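Local structure of imidazolonepropionase (Unidentified, 2Q09) at residues P66-A78 with L130-Y144. The protein catalyses the hydrolytic opening of the imidazolone ring of imidazolone-5-propanoate to give N-formimidoyl-L-glutamate, the third step of histidine degradation. Residues are numbered along the deposited sequence; the frame is centred on the assembly and turned at random.
Sequences PGLIDCHTHLIFA and LIREGVTTVEIKSGY. With FE (Fe (III) ion), chain B; DI6 (3-[(4S)-2,5-dioxoimidazolidin-4-yl]propanoic acid), chain C.
D70 and E139 meet through their backbones in a parallel strand pair, a worked example of how a TIM-barrel amidohydrolase carries its metal ligands at the C-terminal end of a strand. E139 N donates to D70 O at 2.9 Å. D70 N in turn donates to T137 O. Earlier, L68 N reaches G134 O, in the Schellman turn that ends the helix, and L68 O takes T136 N at 2.8 Å; a beta bulge then shifts the register by one.

Further along, side chains join backbone bonds such as K141 N to T73 O. E139, its CG anti to the backbone N (chi1 -176°) and its chain bent at chi2, brings OE1 to T73 N at 3.1 Å, met nearly along the C-O axis, while OE2 offers its syn lone pair to K141 NZ at 2.7 Å. T172 OG1 and K240 also hold OE2, and K141 NZ has a second carboxylate in D212. T73 OG1 donates to E139 O at 2.7 Å. An alanine in place of E139 would probably leave T73 N without its carboxylate acceptor and the K141 and K240 ammonium groups without this shared partner.

The iron is bound by NE2 of H72 and H74, with H242, D317 and a water; H72 ND1 is hydrogen-bonded to D264, a second-shell contact fixing the ring's rotation. The aliphatic part of K141 lies against a face of each imidazole: CE sits centrally over H72, 3.3 Å from the ring centroid, and CD over H74 nearer the rim, both CH-pi contacts. Y144, turned obliquely to H74, donates OH to inhibitor O9 at 2.7 Å.

In the loop after these histidines, I140 CD1 packs against L75 CD1, and I140 CG2 against I76 CD1 at 3.6 Å.

Strand 168-176 flanks strand 135-141 on its other edge, helix 148-164 packs on I76 and Y144, and helix 104-113 touches F77 and Y144.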
loop_
_atom_site.group_PDB
_atom_site.type_symbol
_atom_site.label_atom_id
_atom_site.label_comp_id
_atom_site.label_asym_id
_atom_site.label_seq_id
_atom_site.Cartn_x
_atom_site.Cartn_y
_atom_site.Cartn_z
ATOM N N PRO A 66 -14.222 7.791 -0.707
ATOM C CA PRO A 66 -12.934 8.240 -1.248
ATOM C C PRO A 66 -12.386 7.040 -2.031
ATOM O O PRO A 66 -12.860 5.910 -1.828
ATOM C CB PRO A 66 -12.091 8.469 -0.007
ATOM C CG PRO A 66 -13.100 8.839 1.044
ATOM C CD PRO A 66 -14.217 7.836 0.763
ATOM N N GLY A 67 -11.437 7.271 -2.938
ATOM C CA GLY A 67 -10.876 6.165 -3.693
ATOM C C GLY A 67 -10.082 5.309 -2.726
ATOM O O GLY A 67 -9.516 5.839 -1.770
ATOM N N LEU A 68 -10.013 4.005 -2.956
ATOM C CA LEU A 68 -9.274 3.142 -2.041
ATOM C C LEU A 68 -7.770 3.277 -2.275
ATOM O O LEU A 68 -7.319 3.612 -3.377
ATOM C CB LEU A 68 -9.714 1.684 -2.200
ATOM C CG LEU A 68 -11.229 1.431 -2.135
ATOM C CD1 LEU A 68 -11.482 -0.069 -2.157
ATOM C CD2 LEU A 68 -11.834 2.065 -0.880
ATOM N N ILE A 69 -7.007 3.027 -1.217
ATOM C CA ILE A 69 -5.559 3.127 -1.270
ATOM C C ILE A 69 -4.891 1.853 -0.748
ATOM O O ILE A 69 -5.184 1.424 0.371
ATOM C CB ILE A 69 -5.101 4.330 -0.414
ATOM C CG1 ILE A 69 -5.806 5.600 -0.910
ATOM C CG2 ILE A 69 -3.586 4.499 -0.471
ATOM C CD1 ILE A 69 -5.569 6.822 -0.037
ATOM N N ASP A 70 -3.998 1.276 -1.553
ATOM C CA ASP A 70 -3.249 0.058 -1.195
ATOM C C ASP A 70 -1.818 0.552 -0.980
ATOM O O ASP A 70 -1.053 0.710 -1.934
ATOM C CB ASP A 70 -3.305 -0.949 -2.353
ATOM C CG ASP A 70 -3.011 -2.371 -1.915
ATOM O OD1 ASP A 70 -3.084 -3.262 -2.783
ATOM O OD2 ASP A 70 -2.718 -2.599 -0.721
ATOM N N CYS A 71 -1.462 0.791 0.277
ATOM C CA CYS A 71 -0.167 1.366 0.622
ATOM C C CYS A 71 1.045 0.458 0.791
ATOM O O CYS A 71 2.088 0.925 1.249
ATOM C CB CYS A 71 -0.323 2.216 1.890
ATOM S SG CYS A 71 -0.762 1.266 3.409
ATOM N N HIS A 72 0.930 -0.812 0.417
ATOM C CA HIS A 72 2.052 -1.727 0.564
ATOM C C HIS A 72 1.984 -2.881 -0.427
ATOM O O HIS A 72 1.329 -3.889 -0.168
ATOM C CB HIS A 72 2.078 -2.269 1.999
ATOM C CG HIS A 72 3.217 -3.203 2.284
ATOM N ND1 HIS A 72 4.051 -3.045 3.368
ATOM C CD2 HIS A 72 3.635 -4.326 1.652
ATOM C CE1 HIS A 72 4.935 -4.026 3.392
ATOM N NE2 HIS A 72 4.703 -4.818 2.362
ATOM N N THR A 73 2.631 -2.727 -1.581
ATOM C CA THR A 73 2.643 -3.820 -2.546
ATOM C C THR A 73 4.000 -4.024 -3.200
ATOM O O THR A 73 4.849 -3.130 -3.189
ATOM C CB THR A 73 1.599 -3.640 -3.682
ATOM O OG1 THR A 73 2.178 -2.898 -4.766
ATOM C CG2 THR A 73 0.366 -2.900 -3.175
ATOM N N HIS A 74 4.180 -5.224 -3.744
ATOM C CA HIS A 74 5.384 -5.626 -4.465
ATOM C C HIS A 74 4.825 -6.174 -5.781
ATOM O O HIS A 74 5.290 -7.201 -6.250
ATOM C CB HIS A 74 6.107 -6.797 -3.777
ATOM C CG HIS A 74 6.530 -6.548 -2.360
ATOM N ND1 HIS A 74 7.856 -6.475 -1.988
ATOM C CD2 HIS A 74 5.818 -6.480 -1.209
ATOM C CE1 HIS A 74 7.942 -6.380 -0.674
ATOM N NE2 HIS A 74 6.719 -6.383 -0.174
ATOM N N LEU A 75 3.845 -5.502 -6.383
ATOM C CA LEU A 75 3.225 -6.032 -7.598
ATOM C C LEU A 75 4.090 -6.113 -8.851
ATOM O O LEU A 75 3.686 -6.740 -9.836
ATOM C CB LEU A 75 1.918 -5.284 -7.907
ATOM C CG LEU A 75 1.930 -3.825 -8.363
ATOM C CD1 LEU A 75 2.270 -3.741 -9.857
ATOM C CD2 LEU A 75 0.536 -3.232 -8.110
ATOM N N ILE A 76 5.262 -5.489 -8.826
ATOM C CA ILE A 76 6.163 -5.553 -9.976
ATOM C C ILE A 76 7.141 -6.713 -9.786
ATOM O O ILE A 76 7.938 -6.713 -8.838
ATOM C CB ILE A 76 6.970 -4.249 -10.137
ATOM C CG1 ILE A 76 6.065 -3.150 -10.709
ATOM C CG2 ILE A 76 8.192 -4.486 -11.047
ATOM C CD1 ILE A 76 6.783 -1.796 -10.886
ATOM N N PHE A 77 7.084 -7.694 -10.678
ATOM C CA PHE A 77 7.980 -8.835 -10.568
ATOM C C PHE A 77 7.790 -9.766 -11.750
ATOM O O PHE A 77 6.757 -9.714 -12.432
ATOM C CB PHE A 77 7.698 -9.601 -9.267
ATOM C CG PHE A 77 6.312 -10.192 -9.201
ATOM C CD1 PHE A 77 6.034 -11.400 -9.819
ATOM C CD2 PHE A 77 5.279 -9.520 -8.555
ATOM C CE1 PHE A 77 4.754 -11.938 -9.810
ATOM C CE2 PHE A 77 3.984 -10.042 -8.535
ATOM C CZ PHE A 77 3.720 -11.260 -9.163
ATOM N N ALA A 78 8.798 -10.601 -11.987
ATOM C CA ALA A 78 8.741 -11.587 -13.063
ATOM C C ALA A 78 8.833 -12.976 -12.445
ATOM O O ALA A 78 9.073 -13.111 -11.245
ATOM C CB ALA A 78 9.899 -11.376 -14.049
ATOM N N LEU A 130 -6.734 -4.114 -9.440
ATOM C CA LEU A 130 -6.873 -3.221 -8.294
ATOM C C LEU A 130 -7.763 -2.046 -8.708
ATOM O O LEU A 130 -8.621 -1.601 -7.945
ATOM C CB LEU A 130 -5.509 -2.702 -7.830
ATOM C CG LEU A 130 -4.572 -3.724 -7.177
ATOM C CD1 LEU A 130 -3.281 -3.041 -6.752
ATOM C CD2 LEU A 130 -5.259 -4.347 -5.964
ATOM N N ILE A 131 -7.554 -1.543 -9.922
ATOM C CA ILE A 131 -8.341 -0.423 -10.436
ATOM C C ILE A 131 -9.848 -0.691 -10.370
ATOM O O ILE A 131 -10.607 0.134 -9.853
ATOM C CB ILE A 131 -7.937 -0.093 -11.904
ATOM C CG1 ILE A 131 -6.698 0.821 -11.935
ATOM C CG2 ILE A 131 -9.066 0.657 -12.620
ATOM C CD1 ILE A 131 -5.627 0.465 -10.947
ATOM N N ARG A 132 -10.280 -1.839 -10.870
ATOM C CA ARG A 132 -11.704 -2.147 -10.852
ATOM C C ARG A 132 -12.281 -2.392 -9.459
ATOM O O ARG A 132 -13.503 -2.381 -9.288
ATOM C CB ARG A 132 -12.002 -3.320 -11.778
ATOM C CG ARG A 132 -11.328 -4.611 -11.404
ATOM C CD ARG A 132 -11.443 -5.605 -12.547
ATOM N NE ARG A 132 -10.995 -6.933 -12.149
ATOM C CZ ARG A 132 -10.752 -7.925 -12.997
ATOM N NH1 ARG A 132 -10.913 -7.741 -14.300
ATOM N NH2 ARG A 132 -10.353 -9.100 -12.535
ATOM N N GLU A 133 -11.418 -2.618 -8.471
ATOM C CA GLU A 133 -11.876 -2.805 -7.098
ATOM C C GLU A 133 -12.088 -1.438 -6.463
ATOM O O GLU A 133 -12.654 -1.335 -5.375
ATOM C CB GLU A 133 -10.845 -3.543 -6.242
ATOM C CG GLU A 133 -10.677 -5.009 -6.519
ATOM C CD GLU A 133 -10.055 -5.742 -5.335
ATOM O OE1 GLU A 133 -9.164 -5.168 -4.676
ATOM O OE2 GLU A 133 -10.452 -6.894 -5.071
ATOM N N GLY A 134 -11.592 -0.396 -7.122
ATOM C CA GLY A 134 -11.740 0.946 -6.589
ATOM C C GLY A 134 -10.450 1.557 -6.060
ATOM O O GLY A 134 -10.483 2.610 -5.431
ATOM N N VAL A 135 -9.311 0.916 -6.305
ATOM C CA VAL A 135 -8.043 1.466 -5.822
ATOM C C VAL A 135 -7.616 2.617 -6.736
ATOM O O VAL A 135 -7.497 2.441 -7.949
ATOM C CB VAL A 135 -6.932 0.399 -5.802
ATOM C CG1 VAL A 135 -5.609 1.031 -5.359
ATOM C CG2 VAL A 135 -7.311 -0.735 -4.834
ATOM N N THR A 136 -7.393 3.792 -6.157
ATOM C CA THR A 136 -7.012 4.961 -6.946
ATOM C C THR A 136 -5.580 5.407 -6.685
ATOM O O THR A 136 -5.032 6.222 -7.426
ATOM C CB THR A 136 -7.984 6.126 -6.693
ATOM O OG1 THR A 136 -8.120 6.337 -5.284
ATOM C CG2 THR A 136 -9.348 5.804 -7.295
ATOM N N THR A 137 -4.979 4.874 -5.626
ATOM C CA THR A 137 -3.584 5.160 -5.292
ATOM C C THR A 137 -2.964 3.854 -4.810
ATOM O O THR A 137 -3.500 3.200 -3.908
ATOM C CB THR A 137 -3.434 6.202 -4.160
ATOM O OG1 THR A 137 -3.912 7.477 -4.602
ATOM C CG2 THR A 137 -1.964 6.332 -3.757
ATOM N N VAL A 138 -1.854 3.461 -5.420
ATOM C CA VAL A 138 -1.177 2.231 -5.027
ATOM C C VAL A 138 0.306 2.502 -4.807
ATOM O O VAL A 138 0.910 3.295 -5.523
ATOM C CB VAL A 138 -1.342 1.116 -6.105
ATOM C CG1 VAL A 138 -0.767 1.583 -7.451
ATOM C CG2 VAL A 138 -0.635 -0.156 -5.656
ATOM N N GLU A 139 0.876 1.863 -3.789
ATOM C CA GLU A 139 2.297 1.999 -3.490
ATOM C C GLU A 139 2.982 0.750 -4.047
ATOM O O GLU A 139 2.519 -0.375 -3.812
ATOM C CB GLU A 139 2.522 2.069 -1.979
ATOM C CG GLU A 139 3.985 2.314 -1.575
ATOM C CD GLU A 139 4.670 1.072 -1.015
ATOM O OE1 GLU A 139 4.203 -0.063 -1.287
ATOM O OE2 GLU A 139 5.686 1.233 -0.305
ATOM N N ILE A 140 4.067 0.947 -4.790
ATOM C CA ILE A 140 4.803 -0.164 -5.382
ATOM C C ILE A 140 6.271 -0.099 -4.973
ATOM O O ILE A 140 6.925 0.939 -5.117
ATOM C CB ILE A 140 4.684 -0.141 -6.921
ATOM C CG1 ILE A 140 3.207 -0.210 -7.323
ATOM C CG2 ILE A 140 5.454 -1.318 -7.524
ATOM C CD1 ILE A 140 2.967 -0.102 -8.836
ATOM N N LYS A 141 6.785 -1.209 -4.462
ATOM C CA LYS A 141 8.171 -1.270 -4.017
ATOM C C LYS A 141 9.091 -1.923 -5.039
ATOM O O LYS A 141 8.633 -2.622 -5.950
ATOM C CB LYS A 141 8.263 -2.069 -2.717
ATOM C CG LYS A 141 7.271 -1.641 -1.641
ATOM C CD LYS A 141 7.208 -2.668 -0.522
ATOM C CE LYS A 141 6.106 -2.322 0.479
ATOM N NZ LYS A 141 6.326 -0.963 1.066
ATOM N N SER A 142 10.388 -1.665 -4.899
ATOM C CA SER A 142 11.382 -2.300 -5.754
ATOM C C SER A 142 11.734 -3.510 -4.883
ATOM O O SER A 142 10.840 -4.106 -4.288
ATOM C CB SER A 142 12.591 -1.375 -5.971
ATOM O OG SER A 142 13.202 -0.990 -4.748
ATOM N N GLY A 143 13.000 -3.894 -4.797
ATOM C CA GLY A 143 13.334 -5.014 -3.932
ATOM C C GLY A 143 13.542 -6.385 -4.551
ATOM O O GLY A 143 13.909 -7.325 -3.849
ATOM N N TYR A 144 13.284 -6.528 -5.842
ATOM C CA TYR A 144 13.502 -7.810 -6.507
ATOM C C TYR A 144 14.618 -7.681 -7.548
ATOM O O TYR A 144 14.798 -8.569 -8.393
ATOM C CB TYR A 144 12.214 -8.308 -7.175
ATOM C CG TYR A 144 11.161 -8.784 -6.189
ATOM C CD1 TYR A 144 11.492 -9.675 -5.169
ATOM C CD2 TYR A 144 9.837 -8.356 -6.280
ATOM C CE1 TYR A 144 10.539 -10.131 -4.262
ATOM C CE2 TYR A 144 8.867 -8.806 -5.381
ATOM C CZ TYR A 144 9.228 -9.694 -4.374
ATOM O OH TYR A 144 8.273 -10.152 -3.494
HETATM FE FE FE B . 5.893 -6.535 1.729
HETATM N N1 DI6 C . 8.232 -10.111 3.904
HETATM C C2 DI6 C . 7.381 -10.807 3.121
HETATM O O2 DI6 C . 6.473 -11.533 3.485
HETATM C C3 DI6 C . 7.785 -10.480 1.662
HETATM N N4 DI6 C . 8.931 -9.564 1.854
HETATM C C5 DI6 C . 9.112 -9.406 3.181
HETATM O O5 DI6 C . 9.976 -8.691 3.668
HETATM C C6 DI6 C . 8.172 -11.744 0.909
HETATM C C7 DI6 C . 8.581 -11.469 -0.540
HETATM C C8 DI6 C . 8.975 -12.714 -1.350
HETATM O O9 DI6 C . 9.009 -12.603 -2.591
HETATM O O10 DI6 C . 9.249 -13.795 -0.768
HETATM O O HOH W 1 4.396 0.283 2.659
HETATM O O HOH W 2 10.077 -6.685 -3.478
HETATM O O HOH W 3 9.798 -4.847 -7.896
HETATM O O HOH W 4 5.745 -8.710 2.827
#